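Local coordinates for protein PelD (Pseudomonas aeruginosa, PDB 4EU0) that binds the second messenger cyclic di-GMP as an effector in pellicle formation, represented here by the GAF and GGDEF-like portion of a membrane protein, at residues Q165-Y170 against L212-R217; L187-L192 against R224-V229; Q169-S174 against L228-L233. All coordinates share one frame; numbering follows the deposited sequence.

Contact 1 of 3, residues Q165-Y170 against L212-R217; sequences QRFSQY and LDVQLR. With C2E (9,9'-[(2R,3R,3aS,5S,7aR,9R,10R,10aS,12S,14aR)-3,5,10,12-tetrahydroxy-5,12-dioxidooctahydro-2H,7H-difuro[3,2-d:3',2'-j][1,3,7,9,2,8]tetraoxadiphosphacyclododecine-2,9-diyl]bis(2-amino-1,9-dihydro-6H-purin-6-one)), chain B.
F167 packs on V214 and L216 of a neighbouring strand, and Y170, one helical turn on, packs on V214. This is alpha-on-beta packing inside the GGDEF-like domain: helix 162-181 crosses strand 214-219, an outer strand of the antiparallel sheet, at -128° between the short axes. F167 leaves the helix toward the strand, and chi1 of -173° sets its ring beside L216. Its CB begins the contact 3.8 Å from L216 CG, and ring atom CG lies 3.6 Å from that same L216 CG, which sits over the ring face in a CH-pi contact. On one flank, CD2 meets L216 CD1; on the other, CD1 is 3.7 Å from V214 CG2. Farther out, CE1 turns the ring edge to the backbone, 3.6 Å from V214 O.

V214 divides its two methyls between the aromatics. While CG2 serves F167, CG1 lies over the Y170 face, 4.0 Å from the ring centroid, and also touches R166 CD at 3.5 Å. A beta-branched residue suits a place where two rings must be met at once. R166 offers only its aliphatic stem here, its NH1 being salt-bridged to D163; the Y170 hydroxyl bonds to R11. D213 points away from the helix, and its two oxygens suit a guanine edge: C2E N1 donates to OD2 in a bond modelled as very short, and C2E N2 to D213 OD1 over 3.0 Å, nearly straight at 169°.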
# COMPACT_ATOMS: atom_id res chain seq x y z
N GLN A 165 3.10 10.18 -7.86
CA GLN A 165 3.27 8.77 -8.17
C GLN A 165 2.97 7.89 -6.96
O GLN A 165 2.28 6.87 -7.06
CB GLN A 165 4.69 8.49 -8.66
CG GLN A 165 5.09 9.25 -9.88
CD GLN A 165 6.41 8.76 -10.40
OE1 GLN A 165 6.65 7.55 -10.43
NE2 GLN A 165 7.29 9.68 -10.78
N ARG A 166 3.49 8.29 -5.80
CA ARG A 166 3.30 7.54 -4.57
C ARG A 166 1.82 7.49 -4.19
O ARG A 166 1.30 6.44 -3.83
CB ARG A 166 4.10 8.16 -3.43
CG ARG A 166 4.13 7.31 -2.16
CD ARG A 166 4.72 8.07 -0.99
NE ARG A 166 6.17 8.23 -1.08
CZ ARG A 166 6.78 9.38 -1.36
NH1 ARG A 166 6.08 10.49 -1.58
NH2 ARG A 166 8.11 9.43 -1.41
N PHE A 167 1.16 8.64 -4.28
CA PHE A 167 -0.25 8.74 -3.92
C PHE A 167 -1.05 7.79 -4.80
O PHE A 167 -1.86 7.02 -4.29
CB PHE A 167 -0.77 10.17 -4.06
CG PHE A 167 -2.16 10.34 -3.54
CD1 PHE A 167 -2.38 10.63 -2.20
CD2 PHE A 167 -3.25 10.17 -4.39
CE1 PHE A 167 -3.68 10.76 -1.71
CE2 PHE A 167 -4.55 10.30 -3.91
CZ PHE A 167 -4.75 10.61 -2.57
N SER A 168 -0.81 7.86 -6.11
CA SER A 168 -1.48 7.00 -7.09
C SER A 168 -1.30 5.51 -6.78
O SER A 168 -2.26 4.74 -6.74
CB SER A 168 -0.96 7.32 -8.50
OG SER A 168 -1.69 6.62 -9.47
N GLN A 169 -0.05 5.11 -6.56
CA GLN A 169 0.24 3.73 -6.20
C GLN A 169 -0.46 3.28 -4.92
O GLN A 169 -1.13 2.26 -4.92
CB GLN A 169 1.75 3.48 -6.10
CG GLN A 169 2.09 2.03 -5.76
CD GLN A 169 3.56 1.83 -5.45
OE1 GLN A 169 4.20 0.91 -5.98
NE2 GLN A 169 4.11 2.67 -4.58
N TYR A 170 -0.30 4.03 -3.83
CA TYR A 170 -0.91 3.69 -2.56
C TYR A 170 -2.44 3.63 -2.64
O TYR A 170 -3.05 2.74 -2.07
CB TYR A 170 -0.46 4.67 -1.46
CG TYR A 170 0.93 4.47 -0.88
CD1 TYR A 170 1.14 4.60 0.50
CD2 TYR A 170 2.03 4.17 -1.69
CE1 TYR A 170 2.42 4.43 1.06
CE2 TYR A 170 3.32 3.99 -1.13
CZ TYR A 170 3.49 4.14 0.24
OH TYR A 170 4.74 3.97 0.80
N LEU A 212 2.18 5.33 6.87
CA LEU A 212 1.92 5.03 5.46
C LEU A 212 0.98 6.01 4.78
O LEU A 212 0.75 5.92 3.57
CB LEU A 212 1.39 3.61 5.27
CG LEU A 212 2.31 2.49 5.73
CD1 LEU A 212 1.53 1.20 5.84
CD2 LEU A 212 3.49 2.37 4.76
N ASP A 213 0.44 6.97 5.54
CA ASP A 213 -0.46 7.95 4.94
C ASP A 213 0.29 8.75 3.88
O ASP A 213 1.48 9.06 4.04
CB ASP A 213 -1.01 8.93 5.98
CG ASP A 213 -1.85 8.25 7.05
OD1 ASP A 213 -2.12 7.02 6.99
OD2 ASP A 213 -2.25 8.97 7.98
N VAL A 214 -0.42 9.07 2.80
CA VAL A 214 0.14 9.87 1.72
C VAL A 214 -0.81 11.00 1.37
O VAL A 214 -2.04 10.88 1.51
CB VAL A 214 0.48 9.03 0.45
CG1 VAL A 214 1.69 8.12 0.72
CG2 VAL A 214 -0.71 8.20 -0.02
N GLN A 215 -0.22 12.11 0.93
CA GLN A 215 -0.97 13.32 0.64
C GLN A 215 -0.72 13.84 -0.75
O GLN A 215 0.36 13.65 -1.32
CB GLN A 215 -0.60 14.42 1.64
CG GLN A 215 -0.73 14.03 3.09
CD GLN A 215 -0.37 15.18 3.99
OE1 GLN A 215 0.33 16.11 3.57
NE2 GLN A 215 -0.85 15.14 5.23
N LEU A 216 -1.72 14.55 -1.27
CA LEU A 216 -1.62 15.28 -2.53
C LEU A 216 -2.08 16.72 -2.33
O LEU A 216 -3.17 16.96 -1.81
CB LEU A 216 -2.49 14.64 -3.61
CG LEU A 216 -1.94 13.75 -4.72
CD1 LEU A 216 -2.88 13.77 -5.92
CD2 LEU A 216 -0.53 14.17 -5.13
N ARG A 217 -1.24 17.66 -2.76
CA ARG A 217 -1.55 19.08 -2.68
C ARG A 217 -2.03 19.53 -4.05
O ARG A 217 -1.27 19.49 -5.03
CB ARG A 217 -0.31 19.88 -2.25
CG ARG A 217 0.38 19.33 -1.00
CD ARG A 217 1.85 19.76 -0.89
NE ARG A 217 2.66 19.34 -2.04
CZ ARG A 217 3.99 19.42 -2.10
NH1 ARG A 217 4.69 19.86 -1.07
NH2 ARG A 217 4.62 19.03 -3.20
P1 C2E B . -3.04 8.94 18.78
O2P C2E B . -4.01 9.62 19.73
O1P C2E B . -2.01 9.78 18.07
O5' C2E B . -3.86 8.12 17.69
C5' C2E B . -4.95 7.27 18.03
C4' C2E B . -5.38 6.42 16.84
O4' C2E B . -6.00 7.24 15.84
C3' C2E B . -4.25 5.68 16.13
O3' C2E B . -3.95 4.39 16.66
C2' C2E B . -4.80 5.55 14.73
O2' C2E B . -5.74 4.48 14.70
C1' C2E B . -5.56 6.85 14.55
N9 C2E B . -4.67 7.90 13.97
C8 C2E B . -4.23 9.00 14.60
N7 C2E B . -3.45 9.75 13.78
C5 C2E B . -3.41 9.11 12.59
C6 C2E B . -2.77 9.34 11.29
O6 C2E B . -2.02 10.44 11.10
N1 C2E B . -2.97 8.43 10.31
C2 C2E B . -3.71 7.30 10.48
N2 C2E B . -3.84 6.45 9.43
N3 C2E B . -4.33 7.03 11.66
C4 C2E B . -4.21 7.88 12.72
P11 C2E B . -2.47 3.78 16.48
O21 C2E B . -2.46 2.35 17.01
O11 C2E B . -1.92 4.04 15.09
O5A C2E B . -1.63 4.66 17.53
C5A C2E B . -1.99 4.68 18.91
C4A C2E B . -1.10 5.69 19.62
O4A C2E B . 0.27 5.38 19.41
C3A C2E B . -1.26 7.08 19.04
O3A C2E B . -2.33 7.79 19.64
C2A C2E B . 0.07 7.74 19.33
O2A C2E B . 0.12 8.18 20.69
C1A C2E B . 1.01 6.57 19.14
N91 C2E B . 1.54 6.57 17.74
C81 C2E B . 1.19 5.73 16.75
N71 C2E B . 1.88 6.01 15.61
C51 C2E B . 2.69 7.06 15.88
C61 C2E B . 3.68 7.87 15.14
O61 C2E B . 3.97 7.61 13.83
N11 C2E B . 4.30 8.87 15.79
C21 C2E B . 4.04 9.16 17.09
N21 C2E B . 4.70 10.18 17.69
N31 C2E B . 3.14 8.45 17.83
C41 C2E B . 2.45 7.42 17.28

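Contact 2 of 3, residues L187-L192 against R224-V229; sequences LYAFEL and RRVLLV
Y188 and V229 exchange backbone hydrogen bonds in both directions, setting the register of an antiparallel ladder whose strand segments run at 165° to each other. Y188 N reaches V229 O at 2.8 Å, and the return bond is equally short. Two residues on, F190 and L227 repeat the exchange, with F190 N 2.9 Å from L227 O. The non-hydrogen-bonded pair A189 with L228 lies between them, and E191 with V226 follows beyond F190 and L227. At the far end L192 N still bonds to R225 O, but a water takes over the return link, donating to L192 O at 2.6 Å and accepting from R225 N.

The ionic part is a salt bridge, E191 OE2 to R224 NE at 2.7 Å, with a weaker bond from NH2 to the same oxygen. E191 is stretched out, CG anti to the backbone N (chi1 -178°), and its OE2 is met from above the carboxylate plane, the two flat groups standing 68° apart. OE1 is salt-bridged to R268, so the charge of the buried acid is probably balanced by two arginines.

Apolar contacts occupy both faces. V229 CG2 meets the F190 ring at its edge, 3.9 Å from CE2, and L192 CD1 lies 3.9 Å from R225 CB. On the A189 face, the small methyl CB touches L228 CD1 at 3.8 Å, while L187 CD2 crosses at a slant to within 3.8 Å of L228 CG.

These are the two central strands of the four-stranded sheet, between 214-219 and 265-272. Helices 198-207 and 236-253 cover the face of F190 and L227, where a flat ring and branched aliphatic chains suit the buried setting; F167 of helix 162-181 packs on L228 on the other.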
# COMPACT_ATOMS: atom_id res chain seq x y z
N LEU A 187 -10.12 8.03 2.60
CA LEU A 187 -9.64 9.22 1.91
C LEU A 187 -10.28 10.45 2.54
O LEU A 187 -11.51 10.52 2.66
CB LEU A 187 -10.05 9.21 0.43
CG LEU A 187 -9.06 9.05 -0.72
CD1 LEU A 187 -9.80 9.31 -2.05
CD2 LEU A 187 -7.82 9.95 -0.59
N TYR A 188 -9.46 11.41 2.94
CA TYR A 188 -9.97 12.71 3.34
C TYR A 188 -9.58 13.74 2.30
O TYR A 188 -8.46 13.73 1.79
CB TYR A 188 -9.38 13.14 4.68
CG TYR A 188 -10.04 12.52 5.89
CD1 TYR A 188 -11.24 13.03 6.38
CD2 TYR A 188 -9.44 11.47 6.59
CE1 TYR A 188 -11.85 12.47 7.52
CE2 TYR A 188 -10.04 10.90 7.72
CZ TYR A 188 -11.25 11.41 8.18
OH TYR A 188 -11.86 10.89 9.29
N ALA A 189 -10.50 14.65 2.02
CA ALA A 189 -10.18 15.83 1.22
C ALA A 189 -10.44 17.05 2.07
O ALA A 189 -11.57 17.25 2.52
CB ALA A 189 -11.02 15.85 -0.03
N PHE A 190 -9.41 17.86 2.29
CA PHE A 190 -9.58 19.11 3.02
C PHE A 190 -9.60 20.24 2.02
O PHE A 190 -8.59 20.55 1.40
CB PHE A 190 -8.46 19.30 4.06
CG PHE A 190 -8.40 18.21 5.08
CD1 PHE A 190 -9.18 18.27 6.23
CD2 PHE A 190 -7.53 17.13 4.93
CE1 PHE A 190 -9.14 17.26 7.19
CE2 PHE A 190 -7.46 16.11 5.90
CZ PHE A 190 -8.26 16.17 7.02
N GLU A 191 -10.78 20.84 1.82
CA GLU A 191 -10.93 21.94 0.90
C GLU A 191 -10.79 23.24 1.68
O GLU A 191 -11.51 23.47 2.65
CB GLU A 191 -12.28 21.88 0.19
CG GLU A 191 -12.48 22.99 -0.83
CD GLU A 191 -13.89 23.07 -1.38
OE1 GLU A 191 -14.80 22.39 -0.85
OE2 GLU A 191 -14.09 23.85 -2.34
N LEU A 192 -9.84 24.08 1.27
CA LEU A 192 -9.52 25.27 2.04
C LEU A 192 -10.15 26.49 1.37
O LEU A 192 -9.64 27.01 0.38
CB LEU A 192 -8.00 25.41 2.20
CG LEU A 192 -7.28 24.12 2.62
CD1 LEU A 192 -5.79 24.38 2.85
CD2 LEU A 192 -7.90 23.48 3.85
N ARG A 224 -9.33 26.65 -5.35
CA ARG A 224 -9.06 26.49 -3.93
C ARG A 224 -8.06 25.39 -3.68
O ARG A 224 -8.00 24.40 -4.42
CB ARG A 224 -10.34 26.21 -3.16
CG ARG A 224 -11.31 27.37 -3.18
CD ARG A 224 -12.31 27.23 -2.08
NE ARG A 224 -13.48 26.47 -2.49
CZ ARG A 224 -14.72 26.95 -2.48
NH1 ARG A 224 -14.97 28.19 -2.09
NH2 ARG A 224 -15.72 26.17 -2.88
N ARG A 225 -7.27 25.56 -2.62
CA ARG A 225 -6.37 24.51 -2.16
C ARG A 225 -7.19 23.32 -1.70
O ARG A 225 -8.16 23.48 -0.94
CB ARG A 225 -5.50 25.01 -1.01
CG ARG A 225 -4.63 26.20 -1.32
CD ARG A 225 -3.95 26.71 -0.04
NE ARG A 225 -3.03 27.82 -0.30
CZ ARG A 225 -1.75 27.67 -0.65
NH1 ARG A 225 -1.23 26.45 -0.81
NH2 ARG A 225 -0.99 28.73 -0.86
N VAL A 226 -6.82 22.14 -2.16
CA VAL A 226 -7.40 20.90 -1.65
C VAL A 226 -6.23 20.01 -1.28
O VAL A 226 -5.35 19.78 -2.11
CB VAL A 226 -8.25 20.16 -2.71
CG1 VAL A 226 -8.65 18.77 -2.21
CG2 VAL A 226 -9.48 20.98 -3.11
N LEU A 227 -6.21 19.56 -0.03
CA LEU A 227 -5.24 18.56 0.40
C LEU A 227 -5.92 17.22 0.54
O LEU A 227 -6.80 17.04 1.40
CB LEU A 227 -4.56 18.96 1.70
CG LEU A 227 -3.44 17.98 2.08
CD1 LEU A 227 -2.20 18.16 1.19
CD2 LEU A 227 -3.06 18.19 3.50
N LEU A 228 -5.53 16.28 -0.31
CA LEU A 228 -6.02 14.92 -0.23
C LEU A 228 -5.11 14.13 0.69
O LEU A 228 -3.88 14.23 0.60
CB LEU A 228 -5.96 14.29 -1.61
CG LEU A 228 -7.01 13.33 -2.14
CD1 LEU A 228 -8.42 13.59 -1.60
CD2 LEU A 228 -6.92 13.45 -3.67
N VAL A 229 -5.70 13.36 1.59
CA VAL A 229 -4.93 12.46 2.45
C VAL A 229 -5.52 11.07 2.39
O VAL A 229 -6.69 10.88 2.71
CB VAL A 229 -4.89 12.92 3.93
CG1 VAL A 229 -3.91 12.04 4.71
CG2 VAL A 229 -4.50 14.39 4.05
O HOH W 1 -7.69 27.94 -1.03

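Contact 3 of 3, residues Q169-S174 against L228-L233; sequences QYLKRS and LVLLPL. With C2E (9,9'-[(2R,3R,3aS,5S,7aR,9R,10R,10aS,12S,14aR)-3,5,10,12-tetrahydroxy-5,12-dioxidooctahydro-2H,7H-difuro[3,2-d:3',2'-j][1,3,7,9,2,8]tetraoxadiphosphacyclododecine-2,9-diyl]bis(2-amino-1,9-dihydro-6H-purin-6-one)), chain B.
L230 is the bump of this contact, and its CD2 fills a shallow hollow on the helix surface at the peptide between Y170 and L171. That methyl lies 3.5 Å from Y170 C and equally close to L171 N, with Y170 CB forming one wall at 3.8 Å and S174 OG another side of the dip. A chi1 of 174° swings L230 CG to the side opposite its own nitrogen, and the fork beyond it puts one methyl on the Y170-L171 peptide and the other against L171. This second methyl, CD1, meets L171 CD1 at 4.1 Å, the two side chains crossing at about a right angle.

Beyond the strand end, P232 provides a second, flatter bump. Its CG stands at the edge of the Y170 ring, 4.3 Å from CD1, while its CB approaches S174 OG to 3.6 Å. A small serine suits the place because the proline ring comes so near the helix. L231, pointing the other way, brings CD2 to 3.7 Å from C2E N2 and lines the ligand pocket.

Helix 162-181 therefore packs on the sheet face opposite to L231, its short axis at 45° to that of the strand. No direct hydrogen bond joins the two segments. Apolar fit does most of the work, and a water 3.0 Å from S174 OG accepts from L233 N and so links the buried hydroxyl to that amide.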
# COMPACT_ATOMS: atom_id res chain seq x y z
N GLN A 169 -0.05 5.11 -6.56
CA GLN A 169 0.24 3.73 -6.20
C GLN A 169 -0.46 3.28 -4.92
O GLN A 169 -1.13 2.26 -4.92
CB GLN A 169 1.75 3.48 -6.10
CG GLN A 169 2.09 2.03 -5.76
CD GLN A 169 3.56 1.83 -5.45
OE1 GLN A 169 4.20 0.91 -5.98
NE2 GLN A 169 4.11 2.67 -4.58
N TYR A 170 -0.30 4.03 -3.83
CA TYR A 170 -0.91 3.69 -2.56
C TYR A 170 -2.44 3.63 -2.64
O TYR A 170 -3.05 2.74 -2.07
CB TYR A 170 -0.46 4.67 -1.46
CG TYR A 170 0.93 4.47 -0.88
CD1 TYR A 170 1.14 4.60 0.50
CD2 TYR A 170 2.03 4.17 -1.69
CE1 TYR A 170 2.42 4.43 1.06
CE2 TYR A 170 3.32 3.99 -1.13
CZ TYR A 170 3.49 4.14 0.24
OH TYR A 170 4.74 3.97 0.80
N LEU A 171 -3.04 4.57 -3.37
CA LEU A 171 -4.49 4.55 -3.56
C LEU A 171 -4.94 3.29 -4.29
O LEU A 171 -5.90 2.64 -3.87
CB LEU A 171 -4.95 5.81 -4.31
CG LEU A 171 -6.45 5.89 -4.64
CD1 LEU A 171 -7.32 5.84 -3.40
CD2 LEU A 171 -6.70 7.17 -5.43
N LYS A 172 -4.24 2.91 -5.35
CA LYS A 172 -4.63 1.71 -6.09
C LYS A 172 -4.49 0.48 -5.20
O LYS A 172 -5.36 -0.38 -5.17
CB LYS A 172 -3.83 1.53 -7.37
CG LYS A 172 -4.39 0.42 -8.25
CD LYS A 172 -3.65 0.29 -9.57
CE LYS A 172 -4.31 -0.77 -10.43
NZ LYS A 172 -3.71 -0.86 -11.78
N ARG A 173 -3.39 0.41 -4.46
CA ARG A 173 -3.21 -0.70 -3.54
C ARG A 173 -4.32 -0.75 -2.50
O ARG A 173 -4.86 -1.82 -2.21
CB ARG A 173 -1.85 -0.63 -2.85
CG ARG A 173 -1.62 -1.77 -1.86
CD ARG A 173 -1.80 -3.18 -2.50
NE ARG A 173 -0.83 -3.40 -3.57
CZ ARG A 173 -0.80 -4.46 -4.37
NH1 ARG A 173 0.13 -4.55 -5.32
NH2 ARG A 173 -1.71 -5.43 -4.24
N SER A 174 -4.70 0.40 -1.96
CA SER A 174 -5.81 0.44 -1.02
C SER A 174 -7.15 0.02 -1.63
O SER A 174 -7.98 -0.61 -0.96
CB SER A 174 -5.92 1.80 -0.34
OG SER A 174 -4.90 1.98 0.62
N LEU A 228 -5.53 16.28 -0.31
CA LEU A 228 -6.02 14.92 -0.23
C LEU A 228 -5.11 14.13 0.69
O LEU A 228 -3.88 14.23 0.60
CB LEU A 228 -5.96 14.29 -1.61
CG LEU A 228 -7.01 13.33 -2.14
CD1 LEU A 228 -8.42 13.59 -1.60
CD2 LEU A 228 -6.92 13.45 -3.67
N VAL A 229 -5.70 13.36 1.59
CA VAL A 229 -4.93 12.46 2.45
C VAL A 229 -5.52 11.07 2.39
O VAL A 229 -6.69 10.88 2.71
CB VAL A 229 -4.89 12.92 3.93
CG1 VAL A 229 -3.91 12.04 4.71
CG2 VAL A 229 -4.50 14.39 4.05
N LEU A 230 -4.70 10.10 2.00
CA LEU A 230 -5.10 8.69 2.06
C LEU A 230 -4.54 8.05 3.33
O LEU A 230 -3.36 8.20 3.66
CB LEU A 230 -4.60 7.93 0.83
CG LEU A 230 -4.84 6.42 0.83
CD1 LEU A 230 -6.32 6.07 0.59
CD2 LEU A 230 -3.94 5.72 -0.20
N LEU A 231 -5.40 7.33 4.04
CA LEU A 231 -5.03 6.58 5.23
C LEU A 231 -5.15 5.09 4.93
O LEU A 231 -6.22 4.50 5.15
CB LEU A 231 -5.98 6.94 6.38
CG LEU A 231 -5.95 8.37 6.94
CD1 LEU A 231 -6.52 9.39 5.96
CD2 LEU A 231 -6.78 8.36 8.23
N PRO A 232 -4.06 4.46 4.44
CA PRO A 232 -4.14 3.03 4.11
C PRO A 232 -4.26 2.16 5.36
O PRO A 232 -3.81 2.55 6.44
CB PRO A 232 -2.79 2.76 3.43
CG PRO A 232 -2.30 4.12 2.98
CD PRO A 232 -2.74 5.01 4.11
N LEU A 233 -4.86 0.99 5.19
CA LEU A 233 -4.91 -0.02 6.25
C LEU A 233 -5.37 0.58 7.59
O LEU A 233 -4.78 0.32 8.61
CB LEU A 233 -3.55 -0.71 6.40
CG LEU A 233 -3.00 -1.36 5.13
CD1 LEU A 233 -1.56 -1.80 5.32
CD2 LEU A 233 -3.86 -2.55 4.75
P1 C2E B . -3.04 8.94 18.78
O2P C2E B . -4.01 9.62 19.73
O1P C2E B . -2.01 9.78 18.07
O5' C2E B . -3.86 8.12 17.69
C5' C2E B . -4.95 7.27 18.03
C4' C2E B . -5.38 6.42 16.84
O4' C2E B . -6.00 7.24 15.84
C3' C2E B . -4.25 5.68 16.13
O3' C2E B . -3.95 4.39 16.66
C2' C2E B . -4.80 5.55 14.73
O2' C2E B . -5.74 4.48 14.70
C1' C2E B . -5.56 6.85 14.55
N9 C2E B . -4.67 7.90 13.97
C8 C2E B . -4.23 9.00 14.60
N7 C2E B . -3.45 9.75 13.78
C5 C2E B . -3.41 9.11 12.59
C6 C2E B . -2.77 9.34 11.29
O6 C2E B . -2.02 10.44 11.10
N1 C2E B . -2.97 8.43 10.31
C2 C2E B . -3.71 7.30 10.48
N2 C2E B . -3.84 6.45 9.43
N3 C2E B . -4.33 7.03 11.66
C4 C2E B . -4.21 7.88 12.72
P11 C2E B . -2.47 3.78 16.48
O21 C2E B . -2.46 2.35 17.01
O11 C2E B . -1.92 4.04 15.09
O5A C2E B . -1.63 4.66 17.53
C5A C2E B . -1.99 4.68 18.91
C4A C2E B . -1.10 5.69 19.62
O4A C2E B . 0.27 5.38 19.41
C3A C2E B . -1.26 7.08 19.04
O3A C2E B . -2.33 7.79 19.64
C2A C2E B . 0.07 7.74 19.33
O2A C2E B . 0.12 8.18 20.69
C1A C2E B . 1.01 6.57 19.14
N91 C2E B . 1.54 6.57 17.74
C81 C2E B . 1.19 5.73 16.75
N71 C2E B . 1.88 6.01 15.61
C51 C2E B . 2.69 7.06 15.88
C61 C2E B . 3.68 7.87 15.14
O61 C2E B . 3.97 7.61 13.83
N11 C2E B . 4.30 8.87 15.79
C21 C2E B . 4.04 9.16 17.09
N21 C2E B . 4.70 10.18 17.69
N31 C2E B . 3.14 8.45 17.83
C41 C2E B . 2.45 7.42 17.28
O HOH W 2 -5.58 -0.13 2.60

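Overall arrangement
All three contacts belong to the GGDEF-like domain. Contacts 1 and 3 lie side by side, centres about 6 Å apart, because helix 162-181 spans strands 214-219 and 225-231 and Y170 serves both. These strands are joined by probable hydrogen bonds, V214 O to L230 N at 2.8 Å and L216 O to L228 N at 2.9 Å. Contact 2, with its centre about 13 Å from that of contact 1 and 14 Å from that of contact 3, continues the sheet across to strand 185-192, sharing L228 and V229 with contact 3. The ligand sits beyond the strand ends: contact 1 contributes the hydrogen-bonding D213 and contact 3 the packing L231; R210, T234 and R245 add further hydrogen bonds.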